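Local coordinates for protein zinc-finger (Saccharomonospora viridis, PDB 3RMQ) that binds a zinc ion as a zinc-finger family member but is otherwise of unknown function, at residues Asp13-Val18 and Gly57-Cys62; Arg6-Gln11 and Tyr19-His24. The protein carries 1 engineered substitution. One frame throughout, in Å; residues are numbered along the deposited sequence. Where two conformers were deposited one is given.

Contact 1: Asp13-Val18 and Gly57-Cys62; sequences DGKRHV and GECPVC. With ZN (zinc ion), chain B.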
ATOM      1  N   ASP A  13       2.767  -4.537 -10.627  1.00 15.92           N
ATOM      2  CA  ASP A  13       4.008  -3.788 -10.682  1.00 19.31           C
ATOM      3  C   ASP A  13       4.908  -4.091  -9.512  1.00 18.03           C
ATOM      4  O   ASP A  13       5.551  -3.187  -8.951  1.00 17.53           O
ATOM      5  CB  ASP A  13       3.747  -2.288 -10.725  1.00 28.38           C
ATOM      6  CG  ASP A  13       4.963  -1.528 -11.279  1.00 42.72           C
ATOM      7  OD1 ASP A  13       5.810  -2.163 -11.969  1.00 39.22           O
ATOM      8  OD2 ASP A  13       5.083  -0.314 -11.021  1.00 48.70           O
ATOM      9  N   GLY A  14       4.989  -5.366  -9.153  1.00 14.88           N
ATOM     10  CA  GLY A  14       5.952  -5.808  -8.178  1.00 17.47           C
ATOM     11  C   GLY A  14       5.560  -5.694  -6.704  1.00 20.01           C
ATOM     12  O   GLY A  14       6.390  -6.017  -5.865  1.00 17.60           O
ATOM     13  N   LYS A  15       4.353  -5.236  -6.376  1.00 14.22           N
ATOM     14  CA  LYS A  15       3.937  -5.257  -4.973  1.00 12.15           C
ATOM     15  C   LYS A  15       2.499  -5.662  -4.863  1.00 13.44           C
ATOM     16  O   LYS A  15       1.750  -5.576  -5.828  1.00 13.02           O
ATOM     17  CB  LYS A  15       4.044  -3.853  -4.345  1.00 14.33           C
ATOM     18  CG  LYS A  15       5.404  -3.103  -4.563  1.00 20.91           C
ATOM     19  CD  LYS A  15       5.286  -1.683  -3.964  1.00 28.21           C
ATOM     20  CE  LYS A  15       6.461  -0.768  -4.328  1.00 36.65           C
ATOM     21  NZ  LYS A  15       6.133   0.096  -5.508  1.00 39.23           N
ATOM     22  N   ARG A  16       2.076  -6.030  -3.661  1.00 15.16           N
ATOM     23  CA  ARG A  16       0.672  -6.300  -3.451  1.00 14.68           C
ATOM     24  C   ARG A  16       0.023  -4.995  -2.947  1.00 12.74           C
ATOM     25  O   ARG A  16       0.295  -4.576  -1.820  1.00 13.38           O
ATOM     26  CB  ARG A  16       0.476  -7.443  -2.441  1.00 10.31           C
ATOM     27  CG  ARG A  16      -0.908  -8.045  -2.617  1.00 12.99           C
ATOM     28  CD  ARG A  16      -1.262  -9.091  -1.564  1.00 15.14           C
ATOM     29  NE  ARG A  16      -0.414 -10.272  -1.708  1.00 16.96           N
ATOM     30  CZ  ARG A  16      -0.549 -11.406  -1.002  1.00 22.14           C
ATOM     31  NH1 ARG A  16      -1.500 -11.502  -0.061  1.00 20.33           N
ATOM     32  NH2 ARG A  16       0.268 -12.446  -1.240  1.00 16.93           N
ATOM     33  N   HIS A  17      -0.738  -4.311  -3.821  1.00 12.94           N
ATOM     34  CA  HIS A  17      -1.304  -3.004  -3.476  1.00 15.64           C
ATOM     35  C   HIS A  17      -2.709  -3.200  -2.960  1.00 14.42           C
ATOM     36  O   HIS A  17      -3.225  -4.333  -2.995  1.00 15.62           O
ATOM     37  CB  HIS A  17      -1.347  -2.077  -4.707  1.00 14.30           C
ATOM     38  CG  HIS A  17       0.005  -1.684  -5.214  1.00 15.13           C
ATOM     39  ND1 HIS A  17       0.758  -0.663  -4.657  1.00 13.26           N
ATOM     40  CD2 HIS A  17       0.745  -2.186  -6.235  1.00 15.60           C
ATOM     41  CE1 HIS A  17       1.879  -0.525  -5.348  1.00 15.63           C
ATOM     42  NE2 HIS A  17       1.901  -1.454  -6.300  1.00 16.26           N
ATOM     43  N   VAL A  18      -3.325  -2.106  -2.509  1.00 12.38           N
ATOM     44  CA  VAL A  18      -4.709  -2.120  -2.027  1.00 13.86           C
ATOM     45  C   VAL A  18      -5.415  -1.170  -2.945  1.00 16.17           C
ATOM     46  O   VAL A  18      -4.826  -0.121  -3.346  1.00 15.54           O
ATOM     47  CB  VAL A  18      -4.841  -1.637  -0.560  1.00 16.17           C
ATOM     48  CG1 VAL A  18      -6.310  -1.505  -0.164  1.00 14.33           C
ATOM     49  CG2 VAL A  18      -4.138  -2.627   0.368  1.00 12.05           C
ATOM     50  N   GLY A  57       5.982  -8.802  -2.387  1.00 18.14           N
ATOM     51  CA  GLY A  57       5.768  -8.303  -1.046  1.00 17.85           C
ATOM     52  C   GLY A  57       4.622  -7.295  -1.010  1.00 19.87           C
ATOM     53  O   GLY A  57       4.338  -6.653  -2.025  1.00 16.02           O
ATOM     54  N   GLU A  58       3.960  -7.153   0.145  1.00 16.03           N
ATOM     55  CA  GLU A  58       2.940  -6.104   0.254  1.00 18.69           C
ATOM     56  C   GLU A  58       3.525  -4.692   0.069  1.00 18.59           C
ATOM     57  O   GLU A  58       4.644  -4.404   0.487  1.00 17.71           O
ATOM     58  CB  GLU A  58       2.234  -6.181   1.606  1.00 21.68           C
ATOM     59  CG  GLU A  58       1.276  -7.327   1.699  1.00 25.26           C
ATOM     60  CD  GLU A  58       1.945  -8.676   1.968  1.00 38.43           C
ATOM     61  OE1 GLU A  58       2.983  -8.696   2.677  1.00 34.97           O
ATOM     62  OE2 GLU A  58       1.425  -9.710   1.450  1.00 42.45           O
ATOM     63  N   CYS A  59       2.755  -3.811  -0.544  1.00 15.84           N
ATOM     64  CA  CYS A  59       3.111  -2.397  -0.692  1.00 12.87           C
ATOM     65  C   CYS A  59       3.055  -1.759   0.698  1.00 15.05           C
ATOM     66  O   CYS A  59       2.000  -1.749   1.339  1.00 14.29           O
ATOM     67  CB  CYS A  59       2.096  -1.683  -1.630  1.00 14.68           C
ATOM     68  SG  CYS A  59       2.394   0.143  -1.676  1.00 16.34           S
ATOM     69  N   PRO A  60       4.198  -1.276   1.229  1.00 19.84           N
ATOM     70  CA  PRO A  60       4.135  -0.721   2.595  1.00 18.85           C
ATOM     71  C   PRO A  60       3.184   0.461   2.686  1.00 17.50           C
ATOM     72  O   PRO A  60       2.498   0.643   3.697  1.00 18.77           O
ATOM     73  CB  PRO A  60       5.583  -0.240   2.851  1.00 20.56           C
ATOM     74  CG  PRO A  60       6.420  -1.150   1.969  1.00 25.98           C
ATOM     75  CD  PRO A  60       5.570  -1.311   0.701  1.00 21.92           C
ATOM     76  N   VAL A  61       3.141   1.295   1.644  1.00 16.00           N
ATOM     77  CA  VAL A  61       2.314   2.504   1.719  1.00 16.57           C
ATOM     78  C   VAL A  61       0.817   2.158   1.735  1.00 19.82           C
ATOM     79  O   VAL A  61       0.044   2.660   2.568  1.00 14.42           O
ATOM     80  CB  VAL A  61       2.637   3.429   0.528  1.00 17.30           C
ATOM     81  CG1 VAL A  61       1.711   4.613   0.536  1.00 20.98           C
ATOM     82  CG2 VAL A  61       4.135   3.878   0.645  1.00 23.65           C
ATOM     83  N   CYS A  62       0.415   1.291   0.822  1.00 18.27           N
ATOM     84  CA  CYS A  62      -0.973   0.824   0.791  1.00 16.46           C
ATOM     85  C   CYS A  62      -1.382   0.154   2.119  1.00 16.65           C
ATOM     86  O   CYS A  62      -2.523   0.316   2.568  1.00 14.29           O
ATOM     87  CB  CYS A  62      -1.183  -0.205  -0.342  1.00 13.42           C
ATOM     88  SG  CYS A  62      -1.424   0.517  -1.947  1.00 15.11           S
TER
HETATM   89 ZN    ZN B 114       0.553   0.639  -3.057  1.00 17.46          ZN
HETATM   90  O   HOH W   1       8.287  -7.899  -3.766  1.00 33.48           O
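His17, Cys59 and Cys62 meet at a zinc ion that pins strand 15-20 to the start of helix 60-69; Cys36, from the intervening loop, is the fourth ligand. His17 offers ND1, 2.1 Å from the zinc, while CB of Lys15 lies over one face of the imidazole, toward the rim, and Cys62 SG lies at its edge, in plane. Cysteine suits both thiolate positions because sulfur binds zinc strongly and still accepts N-H groups. Val18 N donates to Cys62 SG at 3.3 Å, a bond bent only to 164°. At the N-cap of the helix, Cys59 has its sulfur anti to the backbone N (chi1 173°), where SG also receives Cys62 N at 3.4 Å.

Backbone bonds form a single beta bridge between Arg16 and Glu58: Arg16 N reaches Gly57 O at 2.9 Å, and Cys59 N returns to Arg16 O at 2.9 Å. A water accepts from Gly57 N at 2.8 Å and reaches Gly14 O only by a weak bond.

Beyond the bridge, Arg16 and Glu58 run side by side. Glu58 OE2 sits over the guanidinium face, 3.7 Å from Arg16 NE, a long ion pair that no N-H points along; Arg16 NH2 instead bonds to the carbonyl of Trp54.

The N-H donors to both sulfurs would spread the thiolate charge and probably temper their nucleophilicity, consistent with a structural zinc site.

Contact 2: Arg6-Gln11 and Tyr19-His24; sequences RYLWQQ and YDTARH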
ATOM      1  N   ARG A   6     -14.980  -2.678   0.912  1.00 15.31           N
ATOM      2  CA  ARG A   6     -14.588  -1.363   0.403  1.00 15.71           C
ATOM      3  C   ARG A   6     -13.182  -1.417  -0.169  1.00 16.22           C
ATOM      4  O   ARG A   6     -12.891  -0.735  -1.166  1.00 15.84           O
ATOM      5  CB  ARG A   6     -14.624  -0.333   1.518  1.00 16.86           C
ATOM      6  CG  ARG A   6     -14.095   1.065   1.092  1.00 20.91           C
ATOM      7  CD  ARG A   6     -15.034   1.735   0.036  1.00 22.02           C
ATOM      8  NE  ARG A   6     -14.455   3.009  -0.365  1.00 19.43           N
ATOM      9  CZ  ARG A   6     -14.496   4.130   0.370  1.00 18.95           C
ATOM     10  NH1 ARG A   6     -15.164   4.176   1.540  1.00 21.85           N
ATOM     11  NH2 ARG A   6     -13.903   5.222  -0.089  1.00 22.08           N
ATOM     12  N   TYR A   7     -12.293  -2.193   0.473  1.00 15.04           N
ATOM     13  CA  TYR A   7     -10.898  -2.246   0.017  1.00 13.16           C
ATOM     14  C   TYR A   7     -10.484  -3.690  -0.225  1.00 15.77           C
ATOM     15  O   TYR A   7     -10.746  -4.563   0.601  1.00 15.45           O
ATOM     16  CB  TYR A   7      -9.955  -1.697   1.094  1.00 15.84           C
ATOM     17  CG  TYR A   7     -10.239  -0.247   1.431  1.00 17.86           C
ATOM     18  CD1 TYR A   7      -9.909   0.764   0.530  1.00 18.62           C
ATOM     19  CD2 TYR A   7     -10.916   0.094   2.602  1.00 18.31           C
ATOM     20  CE1 TYR A   7     -10.173   2.091   0.824  1.00 16.34           C
ATOM     21  CE2 TYR A   7     -11.199   1.423   2.895  1.00 16.93           C
ATOM     22  CZ  TYR A   7     -10.835   2.402   1.989  1.00 21.54           C
ATOM     23  OH  TYR A   7     -11.102   3.731   2.238  1.00 23.14           O
ATOM     24  N   LEU A   8      -9.745  -3.910  -1.296  1.00 11.71           N
ATOM     25  CA  LEU A   8      -9.262  -5.276  -1.611  1.00 13.00           C
ATOM     26  C   LEU A   8      -7.806  -5.179  -2.047  1.00 15.90           C
ATOM     27  O   LEU A   8      -7.340  -4.097  -2.452  1.00 15.05           O
ATOM     28  CB  LEU A   8     -10.078  -5.912  -2.740  1.00 14.50           C
ATOM     29  CG  LEU A   8     -11.546  -6.302  -2.398  1.00 15.81           C
ATOM     30  CD1 LEU A   8     -12.224  -6.770  -3.620  1.00 19.35           C
ATOM     31  CD2 LEU A   8     -11.564  -7.434  -1.282  1.00 16.15           C
ATOM     32  N   TRP A   9      -7.109  -6.309  -1.999  1.00 13.30           N
ATOM     33  CA  TRP A   9      -5.722  -6.381  -2.423  1.00 14.30           C
ATOM     34  C   TRP A   9      -5.634  -6.755  -3.895  1.00 15.51           C
ATOM     35  O   TRP A   9      -6.498  -7.511  -4.397  1.00 12.50           O
ATOM     36  CB  TRP A   9      -4.966  -7.443  -1.557  1.00 13.78           C
ATOM     37  CG  TRP A   9      -4.873  -7.019  -0.122  1.00 16.72           C
ATOM     38  CD1 TRP A   9      -5.822  -7.201   0.874  1.00 17.62           C
ATOM     39  CD2 TRP A   9      -3.776  -6.309   0.489  1.00 16.89           C
ATOM     40  NE1 TRP A   9      -5.355  -6.631   2.060  1.00 15.74           N
ATOM     41  CE2 TRP A   9      -4.105  -6.111   1.854  1.00 16.85           C
ATOM     42  CE3 TRP A   9      -2.533  -5.833   0.009  1.00 15.70           C
ATOM     43  CZ2 TRP A   9      -3.242  -5.423   2.759  1.00 18.82           C
ATOM     44  CZ3 TRP A   9      -1.652  -5.154   0.932  1.00 17.06           C
ATOM     45  CH2 TRP A   9      -2.028  -4.967   2.270  1.00 19.48           C
ATOM     46  N   GLN A  10      -4.583  -6.271  -4.568  1.00 12.15           N
ATOM     47  CA  GLN A  10      -4.296  -6.697  -5.934  1.00 12.00           C
ATOM     48  C   GLN A  10      -2.807  -6.546  -6.222  1.00 16.05           C
ATOM     49  O   GLN A  10      -2.248  -5.458  -6.017  1.00 15.26           O
ATOM     50  CB  GLN A  10      -5.112  -5.849  -6.941  1.00 13.56           C
ATOM     51  CG  GLN A  10      -4.731  -6.082  -8.423  1.00 18.54           C
ATOM     52  CD  GLN A  10      -4.987  -7.519  -8.860  1.00 19.90           C
ATOM     53  OE1 GLN A  10      -6.096  -8.024  -8.679  1.00 16.76           O
ATOM     54  NE2 GLN A  10      -3.957  -8.195  -9.406  1.00 16.34           N
ATOM     55  N   GLN A  11      -2.175  -7.621  -6.676  1.00 13.77           N
ATOM     56  CA  GLN A  11      -0.728  -7.560  -6.995  1.00 14.27           C
ATOM     57  C   GLN A  11      -0.569  -6.855  -8.339  1.00 16.57           C
ATOM     58  O   GLN A  11      -1.318  -7.138  -9.317  1.00 14.02           O
ATOM     59  CB  GLN A  11      -0.127  -8.953  -7.099  1.00 14.47           C
ATOM     60  CG  GLN A  11       1.414  -8.906  -7.389  1.00 13.89           C
ATOM     61  CD  GLN A  11       2.028 -10.261  -7.318  1.00 14.23           C
ATOM     62  OE1 GLN A  11       2.302 -10.774  -6.220  1.00 14.33           O
ATOM     63  NE2 GLN A  11       2.211 -10.898  -8.479  1.00 15.08           N
ATOM     64  N   TYR A  19      -6.649  -1.494  -3.315  1.00 15.89           N
ATOM     65  CA  TYR A  19      -7.425  -0.511  -4.078  1.00 13.94           C
ATOM     66  C   TYR A  19      -8.816  -0.291  -3.461  1.00 16.91           C
ATOM     67  O   TYR A  19      -9.339  -1.145  -2.713  1.00 13.65           O
ATOM     68  CB  TYR A  19      -7.517  -0.905  -5.572  1.00 13.85           C
ATOM     69  CG  TYR A  19      -8.363  -2.098  -5.862  1.00 14.05           C
ATOM     70  CD1 TYR A  19      -7.881  -3.395  -5.659  1.00 15.27           C
ATOM     71  CD2 TYR A  19      -9.662  -1.952  -6.341  1.00 17.97           C
ATOM     72  CE1 TYR A  19      -8.681  -4.505  -5.895  1.00 18.38           C
ATOM     73  CE2 TYR A  19     -10.473  -3.054  -6.579  1.00 20.42           C
ATOM     74  CZ  TYR A  19      -9.972  -4.328  -6.364  1.00 19.93           C
ATOM     75  OH  TYR A  19     -10.773  -5.419  -6.612  1.00 19.21           O
ATOM     76  N   ASP A  20      -9.391   0.865  -3.777  1.00 16.77           N
ATOM     77  CA  ASP A  20     -10.740   1.255  -3.323  1.00 17.12           C
ATOM     78  C   ASP A  20     -11.735   0.681  -4.356  1.00 15.69           C
ATOM     79  O   ASP A  20     -11.741   1.100  -5.547  1.00 18.27           O
ATOM     80  CB  ASP A  20     -10.795   2.779  -3.303  1.00 18.66           C
ATOM     81  CG  ASP A  20     -12.057   3.322  -2.659  1.00 23.86           C
ATOM     82  OD1 ASP A  20     -13.078   2.586  -2.659  1.00 18.81           O
ATOM     83  OD2 ASP A  20     -12.034   4.484  -2.159  1.00 19.46           O
ATOM     84  N   THR A  21     -12.567  -0.267  -3.935  1.00 15.78           N
ATOM     85  CA  THR A  21     -13.431  -0.978  -4.880  1.00 15.69           C
ATOM     86  C   THR A  21     -14.607  -0.073  -5.261  1.00 19.27           C
ATOM     87  O   THR A  21     -15.404  -0.464  -6.112  1.00 19.52           O
ATOM     88  CB  THR A  21     -14.031  -2.257  -4.265  1.00 18.20           C
ATOM     89  OG1 THR A  21     -14.941  -1.875  -3.215  1.00 17.67           O
ATOM     90  CG2 THR A  21     -12.898  -3.168  -3.664  1.00 16.19           C
ATOM     91  N   ALA A  22     -14.737   1.094  -4.606  1.00 15.19           N
ATOM     92  CA  ALA A  22     -15.768   2.085  -5.035  1.00 22.71           C
ATOM     93  C   ALA A  22     -15.229   2.931  -6.177  1.00 23.53           C
ATOM     94  O   ALA A  22     -15.986   3.710  -6.766  1.00 22.57           O
ATOM     95  CB  ALA A  22     -16.157   3.004  -3.905  1.00 21.75           C
ATOM     96  N   ARG A  23     -13.931   2.805  -6.468  0.51 19.50           N
ATOM     97  CA  ARG A  23     -13.287   3.625  -7.502  0.51 23.02           C
ATOM     98  C   ARG A  23     -12.804   2.808  -8.698  0.51 25.04           C
ATOM     99  O   ARG A  23     -12.812   3.296  -9.822  0.51 24.42           O
ATOM    100  CB  ARG A  23     -12.091   4.397  -6.938  0.51 23.11           C
ATOM    101  CG  ARG A  23     -12.405   5.447  -5.880  0.51 25.08           C
ATOM    102  CD  ARG A  23     -11.075   5.885  -5.231  0.51 26.06           C
ATOM    103  NE  ARG A  23     -11.151   6.975  -4.256  0.51 28.26           N
ATOM    104  CZ  ARG A  23     -11.457   8.235  -4.554  0.51 28.35           C
ATOM    105  NH1 ARG A  23     -11.797   8.558  -5.799  0.51 28.91           N
ATOM    106  NH2 ARG A  23     -11.458   9.169  -3.604  0.51 26.78           N
ATOM    107  N   HIS A  24     -12.377   1.571  -8.464  1.00 20.62           N
ATOM    108  CA  HIS A  24     -11.821   0.756  -9.530  1.00 18.27           C
ATOM    109  C   HIS A  24     -12.366  -0.654  -9.567  1.00 21.80           C
ATOM    110  O   HIS A  24     -12.704  -1.223  -8.527  1.00 19.14           O
ATOM    111  CB  HIS A  24     -10.299   0.671  -9.408  1.00 20.12           C
ATOM    112  CG  HIS A  24      -9.637   2.002  -9.385  1.00 22.97           C
ATOM    113  ND1 HIS A  24      -9.378   2.718 -10.534  1.00 27.73           N
ATOM    114  CD2 HIS A  24      -9.217   2.772  -8.352  1.00 23.94           C
ATOM    115  CE1 HIS A  24      -8.802   3.865 -10.207  1.00 27.14           C
ATOM    116  NE2 HIS A  24      -8.696   3.923  -8.891  1.00 26.27           N
TER
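Strands 7-12 and 15-20 run antiparallel here, Leu8 with Tyr19 as a hydrogen-bonded pair (Leu8 N to Tyr19 O 3.1 Å, Tyr19 N to Leu8 O 2.8 Å) and Tyr7 with Asp20 as the adjoining non-hydrogen-bonded one. Just past the strand end, Thr21 N donates to Arg6 O at 2.8 Å and carries the pairing one step further.

Arg6 and Asp20 form the main polar grip. The guanidinium comes side-on, with Arg6 NE 2.7 Å from Asp20 OD1 and Arg6 NH2 2.9 Å from Asp20 OD2, each oxygen met on its syn side although the two planes are turned 41° apart. Arg6 CG lies over the Tyr7 ring near its rim, and the bend beyond it at chi2 (67°) turns the guanidinium to Asp20, with Tyr7 OH over one of its faces. Asp20 suits the turn because its OD1 also takes Ala22 N at 3.0 Å, an Asx turn; Arg6 NE and Ala22 N approach from opposite faces of the carboxylate. In one of its two conformers Arg23 also brings NE to Asp20 OD2, a less certain ion pair.

On the other face of the hairpin, Leu8 and Tyr19 lie alongside each other. Leu8 CB packs 3.7 Å from Tyr19 CE1, its CD1 reaches the phenol oxygen, and Gln10 CB borders the ring further along. Thr21 CG2 meets Leu8 CG at 3.6 Å, so its methyl serves the apolar side while its hydroxyl is hydrogen-bonded to Gln5 O.

The guanidinium of Arg6 and the N-H of Ala22 would probably favour ionised Asp20, tying the turn after strand 15-20 to the residue just before strand 7-12.

Contacts 1 and 2 have centres 12 Å apart and share strand 15-20, contact 1 using most of it and contact 2 its last residues with the following turn. Along the chain the segments alternate: 6-11, 13-18, 19-24, then 57-62 after a long loop-rich excursion that supplies Cys36. The hairpin formed by strands 7-12 and 15-20 joins them directly: His17 O lies 2.8 Å from Gln10 N, a probable hydrogen bond, and the Trp9 indole packs against Val18 CG2 and toward helix 60-69. One hairpin thus presents the zinc histidine near its middle while contact 2 closes its open end.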